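Local coordinates for DUF917 domain-containing protein (Chromobacterium violaceum, PDB 2O3I) that is of unknown function but combines the N-terminal and C-terminal domains of the S-Me-THD-like (DUF917) family, at residues 28-33 with 110-115; 42-47 with 77-82; 300-305 with 378-383; 315-320 with 384-389. The protein carries 2 engineered substitutions. One frame throughout, in Å; residues are numbered along the deposited sequence.

Overall arrangement
Contact 1 closes the first long loop, joining helix 28-35 to the start of helix 111-124 beside the mixed sheet. Contact 2 is nested inside that loop. It ties the chain leading to strand 49-52 to the start of helix 81-96, and the two contacts touch through His33 and Val77. Contacts 3 and 4 follow later in the chain, at the antiparallel sheet. Their segments alternate, so the two loops cross. Contact 3 sets the end of helix 367-379 against strand 301-306, and contact 4 joins the C-terminal residues 384-389 to residues 315-320. Their centres are 9 Å apart. Contact 2 lies across the chain's centre from both.

Contact 1. Residues 28-33 with 110-115; sequences MISARH and GALGFV
Helices 28-33 and 111-115 pass nearly parallel around Ala31 and Leu112, with segment axes 8.7 Å apart at closest approach and an angle of 25° between their directions. The small Ala31 and Ala111 side chains lie at this interface, consistent with the close spacing. Ala31 points at the other helix, and its CB lies 3.4 Å from the carbonyl O of Ala111. The same methyl is 4.0 Å from Ala111 CB. Ala111 CB in turn reaches the backbone of the selenomethionine Met28, 3.9 Å from its CA. Met28 then carries its chain off toward helix 10-19, where it packs on Leu14 and Cys18. Helix 111-124 connects the neighbouring parallel strands 101-105 and 127-129, so helix 28-35 packs here on the helix of a beta-alpha-beta crossover. Further along, Val115 has CG1 anti to the backbone N (chi1 178°), which brings CG2 alongside Ala31 CB at 4.2 Å. Its CG1 faces Ala31 O. On the flank, the branched end of Leu112 rests against the Ser30 hydroxyl, with CD2 3.4 Å from Ser30 OG. Ile74 of helix 71-74 touches both Ser30 and Leu112. No hydrogen bond joins the two segments.

Contact 2. Residues 42-47 with 77-82; sequences DYYPTD and VQWPNG
Tyr43 reaches across from 42-47 and lies along Trp79 of 77-82. Its first torsion is close to extended (chi1 -166°), which sends the ring across to the other segment. Tyr43 CB starts beside the six-membered ring of Trp79, 3.9 Å from Trp79 CZ3. CG and CD1 follow, and Trp79 CE3 sits over one face of the tyrosine ring, 3.7 Å from Tyr43 CG. The two rings meet obliquely, with planes at 44°, and the side chains run antiparallel past one another. Farther out, CE2 and CZ pass Trp79 CB. The tip then meets Asn81: Tyr43 OH donates to Asn81 OD1 at 2.8 Å. The bond lies in the carbonyl plane with a C=O to donor angle of 153°. Ring and amide are nearly coplanar.

Tyr44 completes an aromatic cluster. Tyr44 CE1 comes to the edge of the Trp79 ring, 3.7 Å from Trp79 CZ3, in a rim-to-rim meeting. Tyr44 OH is 3.1 Å from Pro80 CD and donates to water 1, which in turn donates a hydrogen bond to Gln78 O. Pro80 is the N-cap of helix 81-96 and the centre of an inverse gamma turn. The loop before strand 49-52 is thus packed onto this helix start. Lys123 of helix 111-124 makes a cation-pi contact with Tyr43 and also bonds its carbonyl. Asn81 ND2 bonds Glu161 O, consistent with an amide turned so that OD1 faces Tyr43. Both phenols therefore spend their protons on defined acceptors, one directly and one through water, while the rings supply the apolar packing.

Contact 3. Residues 300-305 with 378-383; sequences ESLLAW and AQLGYL
Trp305 and Tyr382 approach each other obliquely, with Trp305 CZ2 4.5 Å from Tyr382 CD2. This is a loose touch at the outer end of the contact. The closer neighbour of the tyrosine is Leu303. Near the root of the ring, Leu303 CD2 lies 3.6 Å from Tyr382 CB. Pro312 of a nearby loop touches both Trp305 and Tyr382. The phenol OH turns to its own tail and bonds Pro385 O. The first torsion of Tyr382 is fully extended (chi1 179°), and this carries the ring past Leu303 to Trp305.

Leucines make the rest of the contact. Leu380 CD2 meets two methyls of the strand: Leu302 CD1 at 3.7 Å and Leu303 CD1 at 3.8 Å. The Leu302 and Leu380 side chains cross at about a right angle. Two consecutive strand residues can both point at the helix end because of a classic beta bulge, in which Leu302 and Leu303 face the single residue Leu296 on strand 292-297. Leu377 of helix 367-379 packs on both as well.

The other segment turns at a Schellman motif. Gly381, with positive phi, is the C-prime residue; its N bonds Ala378 O at 2.9 Å, and Tyr382 N bonds Leu377 O. The motif ends the helix. Leu380 and Tyr382, which flank Gly381 in sequence, both point their CB toward the strand. No hydrogen bond crosses between the segments. The helix end is held to the strand by apolar packing, while Glu300 OE2, Ser301 OG and Tyr382 OH bond Gly25 N, Asn334 OD1 and Pro385 O respectively.

Contact 4. Residues 315-320 with 384-389; sequences TAPDAI and GPYAPV
Asp318 binds the tail at two points, Tyr386 OH and Val389 N, using a different carboxylate oxygen for each. Tyr386 OH donates to Asp318 OD1 at 2.7 Å, reaching it from above the carboxylate plane, 44° out of it. Val389 N donates to Asp318 OD2 at 3.0 Å, on the syn side, with an N-H to acceptor angle of 160°. OD1 has a further donor in Ala360 N, in the loop just after strand 352-358. OD2 is also 2.8 Å from water 2.

That water accepts from Thr315 N at 2.9 Å and lies 2.8 Å from Ala387 O. It lies within bonding reach of both backbones and the carboxylate, though its two protons cannot serve every acceptor at once. Pro317 O accepts from Arg136 NH1.

The ring of Tyr386 lies between two prolines. A chi1 of 165° swings it out to Pro317 and Asp318. Pro317 presents CD over one face in a CH-pi contact, 3.8 Å from the ring centroid, and its CG is 3.5 Å from Tyr386 CZ. Pro388 CG covers the opposite face. The peptide bond before Pro317 is cis, within the turn between strands 314-315 and 319-324. Tyr386 also touches Leu370 of helix 367-379. Val389 sets CG2 3.4 Å from Asp318 OD2 and packs on Ala357.

The C-terminal tail is thereby fastened to this turn of the antiparallel sheet. Asp318 is buried, and the donors around both its oxygens would favour its charged form. Its negative charge is probably shared among the phenol, two backbone amides and the water.

Contact 1. Residues 28-33 with 110-115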
loop_
_atom_site.group_PDB
_atom_site.type_symbol
_atom_site.label_atom_id
_atom_site.label_comp_id
_atom_site.label_asym_id
_atom_site.label_seq_id
_atom_site.Cartn_x
_atom_site.Cartn_y
_atom_site.Cartn_z
HETATM N N MSE A 28 -6.738 -15.070 -22.809
HETATM C CA MSE A 28 -8.047 -15.370 -23.357
HETATM C C MSE A 28 -8.674 -16.395 -22.421
HETATM O O MSE A 28 -9.894 -16.479 -22.286
HETATM C CB MSE A 28 -7.910 -15.951 -24.764
HETATM C CG MSE A 28 -7.473 -14.941 -25.806
HETATM SE SE MSE A 28 -6.964 -15.777 -27.474
HETATM C CE MSE A 28 -8.710 -16.143 -28.208
ATOM N N ILE A 29 -7.818 -17.165 -21.763
ATOM C CA ILE A 29 -8.266 -18.187 -20.833
ATOM C C ILE A 29 -9.149 -17.583 -19.748
ATOM O O ILE A 29 -10.273 -18.033 -19.528
ATOM C CB ILE A 29 -7.064 -18.881 -20.186
ATOM C CG1 ILE A 29 -6.134 -19.409 -21.290
ATOM C CG2 ILE A 29 -7.549 -19.997 -19.263
ATOM C CD1 ILE A 29 -4.816 -19.997 -20.802
ATOM N N SER A 30 -8.643 -16.554 -19.075
ATOM C CA SER A 30 -9.410 -15.907 -18.020
ATOM C C SER A 30 -10.561 -15.099 -18.614
ATOM O O SER A 30 -11.586 -14.917 -17.974
ATOM C CB SER A 30 -8.509 -15.000 -17.167
ATOM O OG SER A 30 -8.134 -13.822 -17.856
ATOM N N ALA A 31 -10.392 -14.613 -19.840
ATOM C CA ALA A 31 -11.450 -13.845 -20.488
ATOM C C ALA A 31 -12.617 -14.776 -20.813
ATOM O O ALA A 31 -13.777 -14.402 -20.652
ATOM C CB ALA A 31 -10.933 -13.190 -21.762
ATOM N N ARG A 32 -12.298 -15.988 -21.263
ATOM C CA ARG A 32 -13.312 -16.984 -21.605
ATOM C C ARG A 32 -14.007 -17.501 -20.355
ATOM O O ARG A 32 -15.205 -17.770 -20.368
ATOM C CB ARG A 32 -12.682 -18.145 -22.393
ATOM C CG ARG A 32 -12.488 -17.834 -23.886
ATOM C CD ARG A 32 -11.624 -18.863 -24.612
ATOM N NE ARG A 32 -11.485 -18.553 -26.036
ATOM C CZ ARG A 32 -10.546 -19.065 -26.833
ATOM N NH1 ARG A 32 -9.655 -19.918 -26.349
ATOM N NH2 ARG A 32 -10.485 -18.711 -28.112
ATOM N N HIS A 33 -13.252 -17.632 -19.275
ATOM C CA HIS A 33 -13.811 -18.091 -18.015
ATOM C C HIS A 33 -14.913 -17.148 -17.553
ATOM O O HIS A 33 -15.947 -17.586 -17.042
ATOM C CB HIS A 33 -12.722 -18.151 -16.946
ATOM C CG HIS A 33 -11.860 -19.371 -17.028
ATOM N ND1 HIS A 33 -10.642 -19.464 -16.389
ATOM C CD2 HIS A 33 -12.046 -20.553 -17.663
ATOM C CE1 HIS A 33 -10.111 -20.650 -16.632
ATOM N NE2 HIS A 33 -10.943 -21.329 -17.401
ATOM N N GLY A 110 -7.095 -5.562 -24.888
ATOM C CA GLY A 110 -6.631 -6.890 -24.534
ATOM C C GLY A 110 -7.801 -7.797 -24.239
ATOM O O GLY A 110 -8.908 -7.325 -23.993
ATOM N N ALA A 111 -7.556 -9.099 -24.245
ATOM C CA ALA A 111 -8.608 -10.081 -23.998
ATOM C C ALA A 111 -9.487 -9.813 -22.780
ATOM O O ALA A 111 -10.704 -9.961 -22.861
ATOM C CB ALA A 111 -8.006 -11.478 -23.903
ATOM N N LEU A 112 -8.885 -9.419 -21.662
ATOM C CA LEU A 112 -9.635 -9.160 -20.429
ATOM C C LEU A 112 -10.305 -7.795 -20.356
ATOM O O LEU A 112 -11.461 -7.675 -19.937
ATOM C CB LEU A 112 -8.720 -9.269 -19.217
ATOM C CG LEU A 112 -8.658 -10.553 -18.403
ATOM C CD1 LEU A 112 -7.798 -10.254 -17.175
ATOM C CD2 LEU A 112 -10.065 -11.018 -17.986
ATOM N N GLY A 113 -9.542 -6.777 -20.739
ATOM C CA GLY A 113 -10.001 -5.403 -20.704
ATOM C C GLY A 113 -11.420 -5.101 -21.122
ATOM O O GLY A 113 -12.209 -4.592 -20.322
ATOM N N PHE A 114 -11.750 -5.397 -22.372
ATOM C CA PHE A 114 -13.082 -5.111 -22.856
ATOM C C PHE A 114 -14.124 -6.011 -22.187
ATOM O O PHE A 114 -15.214 -5.554 -21.852
ATOM C CB PHE A 114 -13.121 -5.239 -24.388
ATOM C CG PHE A 114 -12.285 -4.207 -25.107
ATOM C CD1 PHE A 114 -12.546 -2.848 -24.957
ATOM C CD2 PHE A 114 -11.229 -4.592 -25.930
ATOM C CE1 PHE A 114 -11.765 -1.881 -25.618
ATOM C CE2 PHE A 114 -10.440 -3.638 -26.598
ATOM C CZ PHE A 114 -10.710 -2.282 -26.439
ATOM N N VAL A 115 -13.774 -7.276 -21.970
ATOM C CA VAL A 115 -14.681 -8.234 -21.342
ATOM C C VAL A 115 -15.094 -7.764 -19.947
ATOM O O VAL A 115 -16.285 -7.658 -19.648
ATOM C CB VAL A 115 -14.017 -9.638 -21.251
ATOM C CG1 VAL A 115 -14.947 -10.631 -20.557
ATOM C CG2 VAL A 115 -13.677 -10.135 -22.651
#

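Contact 2. Residues 42-47 with 77-82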
loop_
_atom_site.group_PDB
_atom_site.type_symbol
_atom_site.label_atom_id
_atom_site.label_comp_id
_atom_site.label_asym_id
_atom_site.label_seq_id
_atom_site.Cartn_x
_atom_site.Cartn_y
_atom_site.Cartn_z
ATOM N N ASP A 42 -29.836 -14.014 -12.217
ATOM C CA ASP A 42 -29.736 -13.372 -10.918
ATOM C C ASP A 42 -28.582 -12.372 -10.925
ATOM O O ASP A 42 -28.774 -11.194 -10.640
ATOM C CB ASP A 42 -29.495 -14.412 -9.823
ATOM C CG ASP A 42 -29.611 -13.822 -8.432
ATOM O OD1 ASP A 42 -28.815 -14.206 -7.552
ATOM O OD2 ASP A 42 -30.507 -12.979 -8.215
ATOM N N TYR A 43 -27.387 -12.848 -11.267
ATOM C CA TYR A 43 -26.202 -11.992 -11.289
ATOM C C TYR A 43 -26.260 -10.885 -12.357
ATOM O O TYR A 43 -26.092 -9.713 -12.029
ATOM C CB TYR A 43 -24.943 -12.848 -11.462
ATOM C CG TYR A 43 -23.641 -12.119 -11.172
ATOM C CD1 TYR A 43 -23.027 -11.317 -12.143
ATOM C CD2 TYR A 43 -23.013 -12.242 -9.925
ATOM C CE1 TYR A 43 -21.818 -10.663 -11.879
ATOM C CE2 TYR A 43 -21.808 -11.586 -9.651
ATOM C CZ TYR A 43 -21.217 -10.805 -10.633
ATOM O OH TYR A 43 -20.023 -10.182 -10.375
ATOM N N TYR A 44 -26.502 -11.244 -13.617
ATOM C CA TYR A 44 -26.581 -10.247 -14.686
ATOM C C TYR A 44 -28.032 -9.936 -15.046
ATOM O O TYR A 44 -28.711 -10.740 -15.682
ATOM C CB TYR A 44 -25.844 -10.731 -15.940
ATOM C CG TYR A 44 -24.353 -10.907 -15.756
ATOM C CD1 TYR A 44 -23.789 -12.181 -15.653
ATOM C CD2 TYR A 44 -23.504 -9.796 -15.680
ATOM C CE1 TYR A 44 -22.412 -12.350 -15.483
ATOM C CE2 TYR A 44 -22.126 -9.953 -15.508
ATOM C CZ TYR A 44 -21.591 -11.236 -15.409
ATOM O OH TYR A 44 -20.247 -11.406 -15.205
ATOM N N PRO A 45 -28.525 -8.752 -14.652
ATOM C CA PRO A 45 -29.915 -8.397 -14.962
ATOM C C PRO A 45 -30.177 -8.202 -16.454
ATOM O O PRO A 45 -31.322 -8.083 -16.879
ATOM C CB PRO A 45 -30.133 -7.123 -14.146
ATOM C CG PRO A 45 -28.775 -6.480 -14.192
ATOM C CD PRO A 45 -27.839 -7.645 -13.960
ATOM N N THR A 46 -29.119 -8.176 -17.256
ATOM C CA THR A 46 -29.300 -8.008 -18.686
ATOM C C THR A 46 -28.298 -8.815 -19.506
ATOM O O THR A 46 -27.186 -9.108 -19.062
ATOM C CB THR A 46 -29.264 -6.508 -19.086
ATOM O OG1 THR A 46 -29.566 -6.387 -20.476
ATOM C CG2 THR A 46 -27.907 -5.896 -18.812
ATOM N N ASP A 47 -28.733 -9.163 -20.711
ATOM C CA ASP A 47 -27.992 -9.979 -21.667
ATOM C C ASP A 47 -27.280 -9.123 -22.716
ATOM O O ASP A 47 -26.425 -9.606 -23.456
ATOM C CB ASP A 47 -29.002 -10.904 -22.361
ATOM C CG ASP A 47 -28.413 -12.231 -22.745
ATOM O OD1 ASP A 47 -27.681 -12.813 -21.914
ATOM O OD2 ASP A 47 -28.697 -12.708 -23.869
ATOM N N VAL A 77 -11.050 -16.907 -11.656
ATOM C CA VAL A 77 -12.280 -16.147 -11.503
ATOM C C VAL A 77 -13.371 -16.592 -12.473
ATOM O O VAL A 77 -13.094 -16.926 -13.622
ATOM C CB VAL A 77 -12.005 -14.649 -11.698
ATOM C CG1 VAL A 77 -13.276 -13.858 -11.509
ATOM C CG2 VAL A 77 -10.948 -14.191 -10.707
ATOM N N GLN A 78 -14.610 -16.601 -11.984
ATOM C CA GLN A 78 -15.780 -16.984 -12.768
ATOM C C GLN A 78 -16.681 -15.767 -12.982
ATOM O O GLN A 78 -17.274 -15.600 -14.044
ATOM C CB GLN A 78 -16.578 -18.072 -12.048
ATOM C CG GLN A 78 -15.929 -19.441 -12.009
ATOM C CD GLN A 78 -15.774 -20.049 -13.388
ATOM O OE1 GLN A 78 -14.802 -19.778 -14.094
ATOM N NE2 GLN A 78 -16.746 -20.869 -13.785
ATOM N N TRP A 79 -16.793 -14.931 -11.952
ATOM C CA TRP A 79 -17.601 -13.712 -12.020
ATOM C C TRP A 79 -16.706 -12.537 -11.614
ATOM O O TRP A 79 -15.837 -12.682 -10.763
ATOM C CB TRP A 79 -18.811 -13.812 -11.084
ATOM C CG TRP A 79 -19.507 -15.144 -11.161
ATOM C CD1 TRP A 79 -19.114 -16.313 -10.572
ATOM C CD2 TRP A 79 -20.689 -15.451 -11.905
ATOM N NE1 TRP A 79 -19.975 -17.329 -10.902
ATOM C CE2 TRP A 79 -20.953 -16.829 -11.720
ATOM C CE3 TRP A 79 -21.552 -14.698 -12.711
ATOM C CZ2 TRP A 79 -22.042 -17.470 -12.311
ATOM C CZ3 TRP A 79 -22.635 -15.334 -13.300
ATOM C CH2 TRP A 79 -22.871 -16.709 -13.096
ATOM N N PRO A 80 -16.901 -11.361 -12.227
ATOM C CA PRO A 80 -16.076 -10.196 -11.895
ATOM C C PRO A 80 -16.512 -9.435 -10.644
ATOM O O PRO A 80 -16.788 -8.236 -10.707
ATOM C CB PRO A 80 -16.192 -9.345 -13.150
ATOM C CG PRO A 80 -17.616 -9.566 -13.540
ATOM C CD PRO A 80 -17.800 -11.065 -13.357
ATOM N N ASN A 81 -16.568 -10.125 -9.510
ATOM C CA ASN A 81 -16.981 -9.480 -8.268
ATOM C C ASN A 81 -16.102 -8.289 -7.900
ATOM O O ASN A 81 -16.609 -7.234 -7.517
ATOM C CB ASN A 81 -16.995 -10.489 -7.113
ATOM C CG ASN A 81 -18.173 -11.442 -7.184
ATOM O OD1 ASN A 81 -19.023 -11.328 -8.070
ATOM N ND2 ASN A 81 -18.234 -12.384 -6.247
ATOM N N GLY A 82 -14.789 -8.455 -8.018
ATOM C CA GLY A 82 -13.878 -7.369 -7.687
ATOM C C GLY A 82 -14.142 -6.093 -8.472
ATOM O O GLY A 82 -14.378 -5.042 -7.874
HETATM O O HOH W 1 -19.224 -14.007 -15.576
#

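Contact 3. Residues 300-305 with 378-383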
loop_
_atom_site.group_PDB
_atom_site.type_symbol
_atom_site.label_atom_id
_atom_site.label_comp_id
_atom_site.label_asym_id
_atom_site.label_seq_id
_atom_site.Cartn_x
_atom_site.Cartn_y
_atom_site.Cartn_z
ATOM N N GLU A 300 3.447 -7.680 -21.734
ATOM C CA GLU A 300 3.278 -7.236 -23.102
ATOM C C GLU A 300 4.604 -7.410 -23.822
ATOM O O GLU A 300 5.665 -7.344 -23.207
ATOM C CB GLU A 300 2.898 -5.752 -23.139
ATOM C CG GLU A 300 1.492 -5.402 -22.658
ATOM C CD GLU A 300 1.250 -5.693 -21.187
ATOM O OE1 GLU A 300 2.096 -5.322 -20.344
ATOM O OE2 GLU A 300 0.192 -6.285 -20.873
ATOM N N SER A 301 4.545 -7.639 -25.126
ATOM C CA SER A 301 5.760 -7.759 -25.906
ATOM C C SER A 301 6.215 -6.321 -26.150
ATOM O O SER A 301 5.412 -5.469 -26.522
ATOM C CB SER A 301 5.471 -8.475 -27.223
ATOM O OG SER A 301 5.083 -9.813 -26.967
ATOM N N LEU A 302 7.498 -6.055 -25.936
ATOM C CA LEU A 302 8.030 -4.709 -26.086
ATOM C C LEU A 302 9.121 -4.554 -27.147
ATOM O O LEU A 302 9.302 -3.473 -27.707
ATOM C CB LEU A 302 8.551 -4.234 -24.728
ATOM C CG LEU A 302 7.486 -4.216 -23.627
ATOM C CD1 LEU A 302 8.148 -4.102 -22.264
ATOM C CD2 LEU A 302 6.519 -3.058 -23.863
ATOM N N LEU A 303 9.853 -5.629 -27.411
ATOM C CA LEU A 303 10.906 -5.599 -28.412
ATOM C C LEU A 303 11.001 -6.913 -29.177
ATOM O O LEU A 303 10.631 -7.974 -28.669
ATOM C CB LEU A 303 12.264 -5.327 -27.768
ATOM C CG LEU A 303 12.474 -4.077 -26.918
ATOM C CD1 LEU A 303 12.019 -4.337 -25.489
ATOM C CD2 LEU A 303 13.953 -3.720 -26.937
ATOM N N ALA A 304 11.501 -6.822 -30.405
ATOM C CA ALA A 304 11.701 -7.978 -31.265
ATOM C C ALA A 304 13.120 -7.857 -31.818
ATOM O O ALA A 304 13.462 -6.865 -32.468
ATOM C CB ALA A 304 10.679 -7.987 -32.402
ATOM N N TRP A 305 13.943 -8.864 -31.546
ATOM C CA TRP A 305 15.330 -8.861 -31.992
ATOM C C TRP A 305 15.686 -9.962 -32.974
ATOM O O TRP A 305 15.345 -11.126 -32.770
ATOM C CB TRP A 305 16.289 -8.994 -30.803
ATOM C CG TRP A 305 16.508 -7.755 -29.985
ATOM C CD1 TRP A 305 15.881 -7.415 -28.816
ATOM C CD2 TRP A 305 17.453 -6.713 -30.252
ATOM N NE1 TRP A 305 16.383 -6.225 -28.339
ATOM C CE2 TRP A 305 17.349 -5.773 -29.202
ATOM C CE3 TRP A 305 18.383 -6.482 -31.278
ATOM C CZ2 TRP A 305 18.139 -4.618 -29.149
ATOM C CZ3 TRP A 305 19.167 -5.335 -31.224
ATOM C CH2 TRP A 305 19.040 -4.419 -30.166
ATOM N N ALA A 378 14.081 1.434 -21.696
ATOM C CA ALA A 378 15.421 1.680 -21.173
ATOM C C ALA A 378 15.739 0.640 -20.100
ATOM O O ALA A 378 16.850 0.119 -20.029
ATOM C CB ALA A 378 15.505 3.086 -20.583
ATOM N N GLN A 379 14.749 0.342 -19.269
ATOM C CA GLN A 379 14.917 -0.638 -18.207
ATOM C C GLN A 379 15.200 -2.006 -18.819
ATOM O O GLN A 379 15.835 -2.851 -18.195
ATOM C CB GLN A 379 13.653 -0.702 -17.351
ATOM C CG GLN A 379 13.283 0.623 -16.703
ATOM C CD GLN A 379 11.874 0.616 -16.127
ATOM O OE1 GLN A 379 11.445 1.584 -15.488
ATOM N NE2 GLN A 379 11.142 -0.475 -16.360
ATOM N N LEU A 380 14.721 -2.219 -20.040
ATOM C CA LEU A 380 14.944 -3.482 -20.731
ATOM C C LEU A 380 16.178 -3.431 -21.629
ATOM O O LEU A 380 16.333 -4.250 -22.539
ATOM C CB LEU A 380 13.719 -3.873 -21.562
ATOM C CG LEU A 380 12.549 -4.515 -20.815
ATOM C CD1 LEU A 380 11.776 -3.466 -20.027
ATOM C CD2 LEU A 380 11.640 -5.194 -21.827
ATOM N N GLY A 381 17.047 -2.455 -21.386
ATOM C CA GLY A 381 18.270 -2.357 -22.162
ATOM C C GLY A 381 18.284 -1.597 -23.480
ATOM O O GLY A 381 19.365 -1.364 -24.027
ATOM N N TYR A 382 17.126 -1.223 -24.020
ATOM C CA TYR A 382 17.125 -0.476 -25.276
ATOM C C TYR A 382 17.075 1.011 -24.993
ATOM O O TYR A 382 16.101 1.512 -24.440
ATOM C CB TYR A 382 15.940 -0.855 -26.170
ATOM C CG TYR A 382 15.911 -0.067 -27.465
ATOM C CD1 TYR A 382 15.075 1.043 -27.623
ATOM C CD2 TYR A 382 16.766 -0.398 -28.514
ATOM C CE1 TYR A 382 15.101 1.803 -28.802
ATOM C CE2 TYR A 382 16.801 0.347 -29.685
ATOM C CZ TYR A 382 15.970 1.443 -29.828
ATOM O OH TYR A 382 16.017 2.166 -30.997
ATOM N N LEU A 383 18.130 1.718 -25.380
ATOM C CA LEU A 383 18.191 3.149 -25.150
ATOM C C LEU A 383 18.287 3.950 -26.447
ATOM O O LEU A 383 18.717 5.101 -26.446
ATOM C CB LEU A 383 19.365 3.476 -24.219
ATOM C CG LEU A 383 19.258 2.935 -22.784
ATOM C CD1 LEU A 383 19.586 1.454 -22.757
ATOM C CD2 LEU A 383 20.212 3.693 -21.878
#

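Contact 4. Residues 315-320 with 384-389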
loop_
_atom_site.group_PDB
_atom_site.type_symbol
_atom_site.label_atom_id
_atom_site.label_comp_id
_atom_site.label_asym_id
_atom_site.label_seq_id
_atom_site.Cartn_x
_atom_site.Cartn_y
_atom_site.Cartn_z
ATOM N N THR A 315 9.864 -1.908 -31.853
ATOM C CA THR A 315 9.887 -1.477 -30.470
ATOM C C THR A 315 8.580 -0.779 -30.144
ATOM O O THR A 315 7.955 -0.184 -31.021
ATOM C CB THR A 315 11.060 -0.497 -30.253
ATOM O OG1 THR A 315 12.296 -1.202 -30.409
ATOM C CG2 THR A 315 11.007 0.124 -28.886
ATOM N N ALA A 316 8.161 -0.875 -28.886
ATOM C CA ALA A 316 6.947 -0.208 -28.440
ATOM C C ALA A 316 7.256 1.274 -28.617
ATOM O O ALA A 316 8.423 1.663 -28.605
ATOM C CB ALA A 316 6.681 -0.524 -26.973
ATOM N N PRO A 317 6.230 2.127 -28.741
ATOM C CA PRO A 317 4.783 1.882 -28.730
ATOM C C PRO A 317 4.206 0.953 -29.792
ATOM O O PRO A 317 3.076 0.498 -29.659
ATOM C CB PRO A 317 4.201 3.290 -28.819
ATOM C CG PRO A 317 5.208 4.008 -29.668
ATOM C CD PRO A 317 6.512 3.543 -29.046
ATOM N N ASP A 318 4.957 0.671 -30.848
ATOM C CA ASP A 318 4.441 -0.230 -31.872
ATOM C C ASP A 318 4.095 -1.572 -31.240
ATOM O O ASP A 318 4.857 -2.106 -30.429
ATOM C CB ASP A 318 5.460 -0.454 -32.998
ATOM C CG ASP A 318 5.673 0.778 -33.857
ATOM O OD1 ASP A 318 4.795 1.669 -33.872
ATOM O OD2 ASP A 318 6.717 0.843 -34.539
ATOM N N ALA A 319 2.942 -2.113 -31.612
ATOM C CA ALA A 319 2.515 -3.397 -31.084
ATOM C C ALA A 319 3.268 -4.521 -31.789
ATOM O O ALA A 319 3.639 -4.404 -32.957
ATOM C CB ALA A 319 1.016 -3.575 -31.279
ATOM N N ILE A 320 3.483 -5.608 -31.060
ATOM C CA ILE A 320 4.172 -6.780 -31.572
ATOM C C ILE A 320 3.226 -7.916 -31.260
ATOM O O ILE A 320 2.891 -8.143 -30.095
ATOM C CB ILE A 320 5.522 -6.970 -30.849
ATOM C CG1 ILE A 320 6.466 -5.834 -31.252
ATOM C CG2 ILE A 320 6.125 -8.324 -31.187
ATOM C CD1 ILE A 320 7.678 -5.670 -30.346
ATOM N N GLY A 384 17.874 3.335 -27.549
ATOM C CA GLY A 384 17.901 4.013 -28.833
ATOM C C GLY A 384 16.642 4.843 -29.038
ATOM O O GLY A 384 15.858 5.011 -28.110
ATOM N N PRO A 385 16.411 5.377 -30.241
ATOM C CA PRO A 385 15.201 6.176 -30.436
ATOM C C PRO A 385 14.033 5.309 -30.876
ATOM O O PRO A 385 14.207 4.132 -31.172
ATOM C CB PRO A 385 15.625 7.149 -31.524
ATOM C CG PRO A 385 16.450 6.257 -32.417
ATOM C CD PRO A 385 17.299 5.474 -31.416
ATOM N N TYR A 386 12.840 5.891 -30.909
ATOM C CA TYR A 386 11.662 5.165 -31.357
ATOM C C TYR A 386 11.756 5.161 -32.879
ATOM O O TYR A 386 11.959 6.210 -33.487
ATOM C CB TYR A 386 10.387 5.890 -30.906
ATOM C CG TYR A 386 9.104 5.446 -31.596
ATOM C CD1 TYR A 386 8.151 6.387 -31.994
ATOM C CD2 TYR A 386 8.828 4.094 -31.824
ATOM C CE1 TYR A 386 6.949 5.998 -32.603
ATOM C CE2 TYR A 386 7.630 3.696 -32.430
ATOM C CZ TYR A 386 6.697 4.657 -32.815
ATOM O OH TYR A 386 5.517 4.280 -33.406
ATOM N N ALA A 387 11.630 3.985 -33.485
ATOM C CA ALA A 387 11.700 3.861 -34.938
ATOM C C ALA A 387 10.407 3.265 -35.491
ATOM O O ALA A 387 10.287 2.052 -35.644
ATOM C CB ALA A 387 12.882 2.990 -35.325
ATOM N N PRO A 388 9.427 4.120 -35.813
ATOM C CA PRO A 388 8.139 3.667 -36.348
ATOM C C PRO A 388 8.264 2.682 -37.506
ATOM O O PRO A 388 8.930 2.959 -38.506
ATOM C CB PRO A 388 7.468 4.964 -36.793
ATOM C CG PRO A 388 8.051 5.988 -35.876
ATOM C CD PRO A 388 9.509 5.591 -35.830
ATOM N N VAL A 389 7.615 1.533 -37.368
ATOM C CA VAL A 389 7.641 0.538 -38.425
ATOM C C VAL A 389 6.954 1.123 -39.658
ATOM O O VAL A 389 7.217 0.702 -40.787
ATOM C CB VAL A 389 6.932 -0.761 -37.991
ATOM C CG1 VAL A 389 7.783 -1.489 -36.958
ATOM C CG2 VAL A 389 5.557 -0.440 -37.415
HETATM O O HOH W 2 9.324 -0.004 -33.951
#